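Local coordinates for sugar ABC transporter substrate-binding protein, BlMnBP1 (Bifidobacterium animalis subsp. lactis ATCC 27673, PDB 6I5R) that binds manno-oligosaccharides such as mannobiose as the solute-binding protein of an ABC transporter and probably hands them to the membrane components for uptake, at residues K169-F174 / F305-D310; L190-V195 / Y255-Y260; K312-I317 / E377-A382. All coordinates share one frame; numbering follows the deposited sequence.

Overall arrangement
Contacts 1 and 3 lie on the same side of the chain's centre, and contact 2 adjoins contact 1. Along the chain, contact 2 (190-195 with 255-260) is nested within the loop closed by contact 1 (169-174 with 305-310), and contact 3 (312-317 with 377-382) follows in series. The centres of contacts 1 and 2 are about 21 Å apart, those of contacts 1 and 3 about 15 Å, and those of contacts 2 and 3 about 28 Å. Phe174 of contact 1 packs on Leu190 of contact 2, while Thr308 packs against Gln313 of contact 3. Strands 188-190, 314-325 and 377-379 belong to one mixed sheet; contacts 1 and 2 join loops beside it, and contact 3 adds strand 377-379 to it, in a receptor of the periplasmic-binding-protein type.

Contact 1 (K169-F174 / F305-D310); sequences KTPEEF and FPITVD
Thr308 and Pro306 pack against the start of helix 171-184 in a loop-to-helix contact, where the link between strands 300-304 and 314-325 passes the first turn of that helix. One hydrogen bond joins the two sides: Thr308 OG1 donates to Lys169 O over 2.7 Å, approaching from above the carbonyl plane, 40° out of it. The hydroxyl lies beside the backbone N of Thr308 (chi1 -58°), with CG2 anti to that nitrogen, and it also touches the aliphatic base of the lysine, Lys169 CB to Thr308 OG1 being 3.4 Å. A small, branched alcohol suits this place, supplying the donor without a long side chain.

Pro306 forms the centre of an inverse gamma turn and offers its ring to Phe174. Its CG lies 3.7 Å from Phe174 CG and makes an off-centre CH-pi contact, 4.2 Å from the ring centroid. Next to it, Pro171 CD comes within 3.2 Å of Pro306 O, and Pro171 CG rests on Ile307 CG1. Proline fits the first turn of a helix, where a backbone N-H has no acceptor in a preceding turn, so its lack of a hydrogen costs no helix bond.

The helix start is itself well tied. Thr170, at the N-cap, accepts from Glu173 N at 3.1 Å through OG1, and the Glu173 carboxylate turns back to take Lys169 N on OE1, by its anti side.

Beyond the pair, Thr246 of helix 239-252 touches both Pro171 and Phe174, while Ile152 of strand 139-155 lies against Phe174 and Pro306, so the contact is wedged between that helix and the sheet.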
loop_
_atom_site.group_PDB
_atom_site.type_symbol
_atom_site.label_atom_id
_atom_site.label_comp_id
_atom_site.label_asym_id
_atom_site.label_seq_id
_atom_site.Cartn_x
_atom_site.Cartn_y
_atom_site.Cartn_z
ATOM N N LYS A 169 3.446 -19.775 -9.618
ATOM C CA LYS A 169 4.617 -19.195 -8.992
ATOM C C LYS A 169 5.516 -18.433 -9.942
ATOM O O LYS A 169 6.503 -17.846 -9.486
ATOM C CB LYS A 169 5.431 -20.300 -8.307
ATOM C CG LYS A 169 4.689 -20.990 -7.163
ATOM C CD LYS A 169 5.448 -22.218 -6.639
ATOM C CE LYS A 169 6.871 -21.936 -6.202
ATOM N NZ LYS A 169 7.701 -23.194 -6.149
ATOM N N THR A 170 5.231 -18.456 -11.235
ATOM C CA THR A 170 5.967 -17.730 -12.252
ATOM C C THR A 170 4.962 -17.002 -13.125
ATOM O O THR A 170 3.770 -17.324 -13.116
ATOM C CB THR A 170 6.784 -18.688 -13.120
ATOM O OG1 THR A 170 5.863 -19.367 -13.985
ATOM C CG2 THR A 170 7.538 -19.682 -12.214
ATOM N N PRO A 171 5.411 -16.017 -13.897
ATOM C CA PRO A 171 4.468 -15.340 -14.799
ATOM C C PRO A 171 3.872 -16.276 -15.829
ATOM O O PRO A 171 2.693 -16.137 -16.184
ATOM C CB PRO A 171 5.326 -14.242 -15.438
ATOM C CG PRO A 171 6.321 -13.895 -14.342
ATOM C CD PRO A 171 6.680 -15.269 -13.768
ATOM N N GLU A 172 4.662 -17.235 -16.319
ATOM C CA GLU A 172 4.155 -18.133 -17.350
ATOM C C GLU A 172 3.063 -19.041 -16.797
ATOM O O GLU A 172 2.038 -19.263 -17.459
ATOM C CB GLU A 172 5.309 -18.941 -17.949
ATOM C CG GLU A 172 6.365 -18.048 -18.612
ATOM C CD GLU A 172 7.599 -17.709 -17.738
ATOM O OE1 GLU A 172 7.468 -17.461 -16.495
ATOM O OE2 GLU A 172 8.719 -17.685 -18.351
ATOM N N GLU A 173 3.255 -19.553 -15.578
ATOM C CA GLU A 173 2.221 -20.332 -14.907
ATOM C C GLU A 173 0.965 -19.496 -14.674
ATOM O O GLU A 173 -0.153 -19.975 -14.876
ATOM C CB GLU A 173 2.762 -20.890 -13.585
ATOM C CG GLU A 173 3.979 -21.847 -13.728
ATOM C CD GLU A 173 4.371 -22.557 -12.421
ATOM O OE1 GLU A 173 3.915 -22.134 -11.326
ATOM O OE2 GLU A 173 5.155 -23.558 -12.500
ATOM N N PHE A 174 1.130 -18.231 -14.265
ATOM C CA PHE A 174 -0.034 -17.368 -14.034
ATOM C C PHE A 174 -0.859 -17.216 -15.309
ATOM O O PHE A 174 -2.084 -17.363 -15.284
ATOM C CB PHE A 174 0.425 -15.991 -13.514
ATOM C CG PHE A 174 -0.697 -15.098 -13.002
ATOM C CD1 PHE A 174 -1.528 -15.517 -11.976
ATOM C CD2 PHE A 174 -0.900 -13.843 -13.529
ATOM C CE1 PHE A 174 -2.526 -14.682 -11.505
ATOM C CE2 PHE A 174 -1.907 -13.025 -13.057
ATOM C CZ PHE A 174 -2.706 -13.448 -12.051
ATOM N N PHE A 305 2.391 -12.950 -5.147
ATOM C CA PHE A 305 2.514 -12.608 -6.553
ATOM C C PHE A 305 3.343 -13.687 -7.245
ATOM O O PHE A 305 4.325 -14.172 -6.678
ATOM C CB PHE A 305 3.179 -11.230 -6.748
ATOM C CG PHE A 305 3.074 -10.700 -8.181
ATOM C CD1 PHE A 305 4.068 -10.975 -9.112
ATOM C CD2 PHE A 305 1.974 -9.973 -8.598
ATOM C CE1 PHE A 305 3.967 -10.539 -10.413
ATOM C CE2 PHE A 305 1.871 -9.534 -9.905
ATOM C CZ PHE A 305 2.879 -9.816 -10.817
ATOM N N PRO A 306 2.994 -14.071 -8.455
ATOM C CA PRO A 306 3.656 -15.230 -9.094
ATOM C C PRO A 306 5.009 -14.924 -9.727
ATOM O O PRO A 306 5.204 -14.998 -10.930
ATOM C CB PRO A 306 2.614 -15.665 -10.131
ATOM C CG PRO A 306 1.898 -14.381 -10.478
ATOM C CD PRO A 306 1.854 -13.569 -9.242
ATOM N N ILE A 307 5.962 -14.572 -8.878
ATOM C CA ILE A 307 7.365 -14.516 -9.252
ATOM C C ILE A 307 8.143 -15.360 -8.259
ATOM O O ILE A 307 7.867 -15.330 -7.056
ATOM C CB ILE A 307 7.906 -13.067 -9.283
ATOM C CG1 ILE A 307 7.368 -12.339 -10.529
ATOM C CG2 ILE A 307 9.420 -13.036 -9.340
ATOM C CD1 ILE A 307 7.742 -10.868 -10.642
ATOM N N THR A 308 9.071 -16.148 -8.781
ATOM C CA THR A 308 10.000 -16.936 -7.987
ATOM C C THR A 308 11.410 -16.455 -8.294
ATOM O O THR A 308 11.783 -16.288 -9.463
ATOM C CB THR A 308 9.849 -18.424 -8.280
ATOM O OG1 THR A 308 8.501 -18.837 -8.024
ATOM C CG2 THR A 308 10.805 -19.243 -7.416
ATOM N N VAL A 309 12.173 -16.200 -7.244
ATOM C CA VAL A 309 13.541 -15.706 -7.349
ATOM C C VAL A 309 14.466 -16.809 -6.848
ATOM O O VAL A 309 14.490 -17.094 -5.643
ATOM C CB VAL A 309 13.736 -14.409 -6.548
ATOM C CG1 VAL A 309 15.178 -13.955 -6.565
ATOM C CG2 VAL A 309 12.849 -13.319 -7.135
ATOM N N ASP A 310 15.245 -17.401 -7.758
ATOM C CA ASP A 310 16.213 -18.439 -7.398
ATOM C C ASP A 310 15.556 -19.477 -6.499
ATOM O O ASP A 310 16.086 -19.859 -5.446
ATOM C CB ASP A 310 17.431 -17.821 -6.711
ATOM C CG ASP A 310 18.560 -18.809 -6.481
ATOM O OD1 ASP A 310 18.607 -19.863 -7.156
ATOM O OD2 ASP A 310 19.397 -18.519 -5.605
#

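Contact 2 (L190-V195 / Y255-Y260)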
loop_
_atom_site.group_PDB
_atom_site.type_symbol
_atom_site.label_atom_id
_atom_site.label_comp_id
_atom_site.label_asym_id
_atom_site.label_seq_id
_atom_site.Cartn_x
_atom_site.Cartn_y
_atom_site.Cartn_z
ATOM N N LEU A 190 -8.633 -11.737 -14.583
ATOM C CA LEU A 190 -7.964 -10.702 -13.803
ATOM C C LEU A 190 -8.702 -9.395 -14.037
ATOM O O LEU A 190 -8.791 -8.926 -15.174
ATOM C CB LEU A 190 -6.485 -10.587 -14.187
ATOM C CG LEU A 190 -5.600 -9.641 -13.358
ATOM C CD1 LEU A 190 -4.149 -10.067 -13.303
ATOM C CD2 LEU A 190 -5.703 -8.224 -13.948
ATOM N N TYR A 191 -9.235 -8.813 -12.967
ATOM C CA TYR A 191 -9.981 -7.570 -13.059
ATOM C C TYR A 191 -9.027 -6.439 -12.739
ATOM O O TYR A 191 -8.382 -6.457 -11.690
ATOM C CB TYR A 191 -11.154 -7.574 -12.087
ATOM C CG TYR A 191 -12.175 -6.504 -12.309
ATOM C CD1 TYR A 191 -13.188 -6.673 -13.224
ATOM C CD2 TYR A 191 -12.150 -5.338 -11.570
ATOM C CE1 TYR A 191 -14.149 -5.701 -13.417
ATOM C CE2 TYR A 191 -13.105 -4.371 -11.749
ATOM C CZ TYR A 191 -14.104 -4.545 -12.680
ATOM O OH TYR A 191 -15.075 -3.586 -12.854
ATOM N N THR A 192 -8.922 -5.470 -13.641
ATOM C CA THR A 192 -7.848 -4.513 -13.499
ATOM C C THR A 192 -8.186 -3.368 -12.556
ATOM O O THR A 192 -7.263 -2.764 -12.031
ATOM C CB THR A 192 -7.465 -3.864 -14.834
ATOM O OG1 THR A 192 -8.601 -3.143 -15.338
ATOM C CG2 THR A 192 -7.005 -4.874 -15.833
ATOM N N ASN A 193 -9.472 -3.059 -12.351
ATOM C CA ASN A 193 -9.889 -1.830 -11.667
ATOM C C ASN A 193 -9.151 -0.631 -12.249
ATOM O O ASN A 193 -8.729 0.278 -11.537
ATOM C CB ASN A 193 -9.685 -1.926 -10.158
ATOM C CG ASN A 193 -10.912 -2.487 -9.451
ATOM O OD1 ASN A 193 -12.002 -1.955 -9.606
ATOM N ND2 ASN A 193 -10.740 -3.583 -8.707
ATOM N N PHE A 194 -9.042 -0.633 -13.573
ATOM C CA PHE A 194 -8.394 0.442 -14.313
ATOM C C PHE A 194 -8.840 1.818 -13.825
ATOM O O PHE A 194 -8.030 2.743 -13.737
ATOM C CB PHE A 194 -8.715 0.246 -15.809
ATOM C CG PHE A 194 -8.259 1.353 -16.699
ATOM C CD1 PHE A 194 -9.069 2.474 -16.912
ATOM C CD2 PHE A 194 -7.053 1.267 -17.371
ATOM C CE1 PHE A 194 -8.651 3.489 -17.750
ATOM C CE2 PHE A 194 -6.638 2.284 -18.210
ATOM C CZ PHE A 194 -7.453 3.401 -18.393
ATOM N N VAL A 195 -10.120 1.970 -13.483
ATOM C CA VAL A 195 -10.624 3.324 -13.269
ATOM C C VAL A 195 -10.063 3.922 -11.980
ATOM O O VAL A 195 -9.957 5.145 -11.861
ATOM C CB VAL A 195 -12.168 3.351 -13.278
ATOM C CG1 VAL A 195 -12.742 4.604 -12.577
ATOM C CG2 VAL A 195 -12.683 3.285 -14.712
ATOM N N TYR A 255 -7.477 -11.688 -21.084
ATOM C CA TYR A 255 -7.814 -12.304 -19.811
ATOM C C TYR A 255 -8.287 -11.293 -18.770
ATOM O O TYR A 255 -8.324 -11.633 -17.583
ATOM C CB TYR A 255 -6.617 -13.052 -19.223
ATOM C CG TYR A 255 -6.032 -14.136 -20.096
ATOM C CD1 TYR A 255 -6.794 -14.771 -21.058
ATOM C CD2 TYR A 255 -4.707 -14.509 -19.967
ATOM C CE1 TYR A 255 -6.257 -15.743 -21.880
ATOM C CE2 TYR A 255 -4.166 -15.494 -20.772
ATOM C CZ TYR A 255 -4.955 -16.104 -21.738
ATOM O OH TYR A 255 -4.468 -17.082 -22.590
ATOM N N THR A 256 -8.592 -10.057 -19.170
ATOM C CA THR A 256 -9.132 -9.044 -18.252
ATOM C C THR A 256 -10.542 -8.657 -18.700
ATOM O O THR A 256 -11.090 -9.197 -19.671
ATOM C CB THR A 256 -8.217 -7.812 -18.167
ATOM O OG1 THR A 256 -8.086 -7.211 -19.460
ATOM C CG2 THR A 256 -6.871 -8.214 -17.671
ATOM N N GLU A 257 -11.135 -7.720 -17.965
ATOM C CA GLU A 257 -12.514 -7.333 -18.229
ATOM C C GLU A 257 -12.650 -6.794 -19.644
ATOM O O GLU A 257 -11.695 -6.290 -20.245
ATOM C CB GLU A 257 -13.003 -6.286 -17.218
ATOM C CG GLU A 257 -12.328 -4.914 -17.296
ATOM C CD GLU A 257 -10.915 -4.883 -16.716
ATOM O OE1 GLU A 257 -10.577 -5.789 -15.923
ATOM O OE2 GLU A 257 -10.154 -3.946 -17.074
ATOM N N GLU A 258 -13.867 -6.929 -20.175
ATOM C CA GLU A 258 -14.125 -6.523 -21.553
ATOM C C GLU A 258 -13.786 -5.050 -21.754
ATOM O O GLU A 258 -13.229 -4.657 -22.789
ATOM C CB GLU A 258 -15.595 -6.792 -21.932
ATOM C CG GLU A 258 -15.993 -6.042 -23.230
ATOM C CD GLU A 258 -16.739 -6.941 -24.255
ATOM O OE1 GLU A 258 -17.316 -8.015 -23.868
ATOM O OE2 GLU A 258 -16.779 -6.571 -25.459
ATOM N N ASP A 259 -14.190 -4.214 -20.806
ATOM C CA ASP A 259 -14.046 -2.772 -20.939
ATOM C C ASP A 259 -13.352 -2.171 -19.735
ATOM O O ASP A 259 -14.010 -1.896 -18.735
ATOM C CB ASP A 259 -15.395 -2.075 -21.140
ATOM C CG ASP A 259 -15.231 -0.596 -21.456
ATOM O OD1 ASP A 259 -14.086 -0.142 -21.623
ATOM O OD2 ASP A 259 -16.252 0.113 -21.549
ATOM N N TYR A 260 -12.049 -1.928 -19.865
ATOM C CA TYR A 260 -11.306 -1.340 -18.768
ATOM C C TYR A 260 -11.769 0.074 -18.433
ATOM O O TYR A 260 -11.574 0.504 -17.308
ATOM C CB TYR A 260 -9.811 -1.356 -19.099
ATOM C CG TYR A 260 -9.422 -0.542 -20.301
ATOM C CD1 TYR A 260 -9.369 0.841 -20.243
ATOM C CD2 TYR A 260 -9.088 -1.153 -21.503
ATOM C CE1 TYR A 260 -9.013 1.590 -21.333
ATOM C CE2 TYR A 260 -8.737 -0.391 -22.616
ATOM C CZ TYR A 260 -8.710 0.977 -22.513
ATOM O OH TYR A 260 -8.346 1.755 -23.598
#
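Thr192 and Glu257 make the polar centre of this loop-to-loop contact. The glutamate carboxylate takes two bonds from one residue: Thr192 N donates to Glu257 OE1 at 2.8 Å, on the syn side and 30° out of the carboxylate plane, while Thr192 OG1 donates to Glu257 OE2 in a very short bond of 2.5 Å. The glutamate reaches back because its CG lies between the backbone N and the carbonyl carbon (chi1 67°) and the chain bends again at chi2. A carboxylate suits the place, having an oxygen for each donor, and the double grip should keep it from turning. Thr192 OG1 also accepts from Phe194 N in an ST turn, which joins the polar pair to the aromatic one.

Backbone atoms add a further tie, Leu190 N donating to Tyr255 O at 3.0 Å. The neighbouring Leu190 O is buried with no hydrogen-bonding partner; it is met by a CA-H...O contact from Thr256 CA and lies against the Thr256 side chain.

Apolar contacts flank these bonds. Leu190 CD2 and Thr192 CG2 both pack on the methyl of Thr256. At the other end Phe194 and Tyr260 form an edge-to-face pair, centroids 4.6 Å apart and planes at 51°, with Tyr260 CD1 3.4 Å above the centre of the Phe194 ring. Replacing Phe194 by an alanine would take away the ring face and would probably leave the Tyr260 edge without its aromatic partner, opening a gap beside it.

Val415 of helix 409-420 touches the side chains of both Phe194 and Tyr260, Tyr191 OH reaches Asp264 N, and Leu190 packs on Phe174 and Thr279, so the loops lie between helix 409-420, helix 171-184 and strand 277-283.

Contact 3 (K312-I317 / E377-A382); sequences KQYATI and ELITDA
Strand 377-379 joins the sheet as a parallel neighbour of strand 314-325, Tyr314 standing opposite Glu377, Ala315 opposite Leu378 and Thr316 opposite Ile379. The axes of the short strand segments come within 4.7 Å, their N-to-C directions 29° apart. Four backbone bonds zigzag across: Glu377 N to Gln313 O, Ala315 N to Glu377 O, Ile379 N to Ala315 O, and Ile317 N to Ile379 O, the last the shortest at 2.7 Å.

On the face carrying Tyr314 and Thr316, the tyrosine ring lies alongside the aliphatic part of Glu377, CD2 3.7 Å from Glu377 CB, and Ile379 CD1 reaches the same Tyr314 CD2 at 3.9 Å. The isoleucine gets there with CG1 between its backbone N and carbonyl carbon (chi1 51°). On the other face, the small Ala315 leaves room for Leu378 CD2 against its CB. Ile317 CD1 reaches Leu378 CB.

Past the strand, two waters link Thr316 OG1 to Asp381 OD1, one lying 2.6 Å from Thr316 OG1, and a third accepts from Asp381 N and donates to Ile317 O. At the opposite end Lys312 NZ is hydrogen-bonded to Asp375 O.

The pairing therefore rests on backbone bonds and apolar side chains, with waters bridging Thr316, Asp381 and Ile317 beyond the last backbone bond; Lys312 NZ and Glu377 OE1, 4.1 Å apart, are likely to add only a modest attraction.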
loop_
_atom_site.group_PDB
_atom_site.type_symbol
_atom_site.label_atom_id
_atom_site.label_comp_id
_atom_site.label_asym_id
_atom_site.label_seq_id
_atom_site.Cartn_x
_atom_site.Cartn_y
_atom_site.Cartn_z
ATOM N N LYS A 312 12.807 -19.211 -4.601
ATOM C CA LYS A 312 12.041 -18.771 -3.445
ATOM C C LYS A 312 11.138 -17.607 -3.832
ATOM O O LYS A 312 11.487 -16.789 -4.681
ATOM C CB LYS A 312 12.965 -18.336 -2.268
ATOM C CG LYS A 312 12.221 -17.717 -1.061
ATOM C CD LYS A 312 11.241 -18.678 -0.394
ATOM C CE LYS A 312 11.383 -18.649 1.163
ATOM N NZ LYS A 312 11.180 -20.004 1.833
ATOM N N GLN A 313 9.970 -17.563 -3.235
ATOM C CA GLN A 313 9.061 -16.443 -3.398
ATOM C C GLN A 313 9.266 -15.482 -2.240
ATOM O O GLN A 313 9.589 -15.899 -1.124
ATOM C CB GLN A 313 7.617 -16.918 -3.442
ATOM C CG GLN A 313 7.326 -17.734 -4.660
ATOM C CD GLN A 313 5.869 -17.789 -4.944
ATOM O OE1 GLN A 313 5.376 -17.122 -5.867
ATOM N NE2 GLN A 313 5.161 -18.601 -4.189
ATOM N N TYR A 314 9.090 -14.187 -2.526
ATOM C CA TYR A 314 9.284 -13.118 -1.561
ATOM C C TYR A 314 8.062 -12.212 -1.523
ATOM O O TYR A 314 7.372 -12.022 -2.534
ATOM C CB TYR A 314 10.497 -12.259 -1.907
ATOM C CG TYR A 314 11.813 -12.954 -1.765
ATOM C CD1 TYR A 314 12.267 -13.789 -2.752
ATOM C CD2 TYR A 314 12.620 -12.758 -0.641
ATOM C CE1 TYR A 314 13.480 -14.437 -2.646
ATOM C CE2 TYR A 314 13.844 -13.393 -0.525
ATOM C CZ TYR A 314 14.253 -14.254 -1.537
ATOM O OH TYR A 314 15.456 -14.908 -1.476
ATOM N N ALA A 315 7.798 -11.659 -0.342
ATOM C CA ALA A 315 6.751 -10.664 -0.162
ATOM C C ALA A 315 7.253 -9.616 0.821
ATOM O O ALA A 315 7.709 -9.950 1.920
ATOM C CB ALA A 315 5.448 -11.310 0.336
ATOM N N THR A 316 7.183 -8.350 0.412
ATOM C CA THR A 316 7.576 -7.236 1.266
ATOM C C THR A 316 6.427 -6.868 2.192
ATOM O O THR A 316 5.282 -6.767 1.753
ATOM C CB THR A 316 7.944 -6.008 0.429
ATOM O OG1 THR A 316 9.084 -6.314 -0.390
ATOM C CG2 THR A 316 8.219 -4.807 1.325
ATOM N N ILE A 317 6.721 -6.688 3.463
ATOM C CA ILE A 317 5.765 -6.098 4.392
ATOM C C ILE A 317 6.059 -4.619 4.490
ATOM O O ILE A 317 7.210 -4.219 4.724
ATOM C CB ILE A 317 5.833 -6.753 5.769
ATOM C CG1 ILE A 317 5.376 -8.196 5.655
ATOM C CG2 ILE A 317 4.967 -5.987 6.707
ATOM C CD1 ILE A 317 5.836 -8.992 6.828
ATOM N N GLU A 377 9.357 -15.927 1.839
ATOM C CA GLU A 377 10.267 -15.128 2.648
ATOM C C GLU A 377 9.655 -13.743 2.782
ATOM O O GLU A 377 9.509 -13.020 1.787
ATOM C CB GLU A 377 11.657 -15.056 2.038
ATOM C CG GLU A 377 12.683 -14.584 3.054
ATOM C CD GLU A 377 12.989 -15.632 4.134
ATOM O OE1 GLU A 377 12.864 -16.848 3.815
ATOM O OE2 GLU A 377 13.329 -15.235 5.283
ATOM N N LEU A 378 9.261 -13.387 4.002
ATOM C CA LEU A 378 8.678 -12.082 4.264
ATOM C C LEU A 378 9.794 -11.116 4.646
ATOM O O LEU A 378 10.516 -11.351 5.622
ATOM C CB LEU A 378 7.645 -12.160 5.381
ATOM C CG LEU A 378 6.451 -13.080 5.177
ATOM C CD1 LEU A 378 5.619 -13.128 6.427
ATOM C CD2 LEU A 378 5.665 -12.602 3.991
ATOM N N ILE A 379 9.918 -10.026 3.890
ATOM C CA ILE A 379 11.016 -9.080 4.031
ATOM C C ILE A 379 10.445 -7.671 4.154
ATOM O O ILE A 379 9.292 -7.421 3.837
ATOM C CB ILE A 379 12.013 -9.139 2.851
ATOM C CG1 ILE A 379 11.295 -9.051 1.492
ATOM C CG2 ILE A 379 12.873 -10.405 2.931
ATOM C CD1 ILE A 379 12.285 -9.029 0.294
ATOM N N THR A 380 11.294 -6.737 4.570
ATOM C CA THR A 380 10.970 -5.322 4.574
ATOM C C THR A 380 12.065 -4.555 3.845
ATOM O O THR A 380 13.221 -4.987 3.776
ATOM C CB THR A 380 10.839 -4.754 5.985
ATOM O OG1 THR A 380 12.097 -4.910 6.649
ATOM C CG2 THR A 380 9.739 -5.477 6.731
ATOM N N ASP A 381 11.681 -3.412 3.300
ATOM C CA ASP A 381 12.623 -2.595 2.553
ATOM C C ASP A 381 13.701 -2.052 3.490
ATOM O O ASP A 381 13.403 -1.368 4.473
ATOM C CB ASP A 381 11.895 -1.445 1.854
ATOM C CG ASP A 381 11.157 -1.872 0.621
ATOM O OD1 ASP A 381 11.421 -2.974 0.104
ATOM O OD2 ASP A 381 10.339 -1.067 0.126
ATOM N N ALA A 382 14.953 -2.326 3.166
ATOM C CA ALA A 382 16.069 -1.743 3.884
ATOM C C ALA A 382 16.176 -0.238 3.608
ATOM O O ALA A 382 15.838 0.235 2.521
ATOM C CB ALA A 382 17.342 -2.453 3.457
HETATM O O HOH W 1 9.810 -4.190 -1.678
HETATM O O HOH W 2 11.924 -5.974 0.463
HETATM O O HOH W 3 9.081 -2.307 3.852
#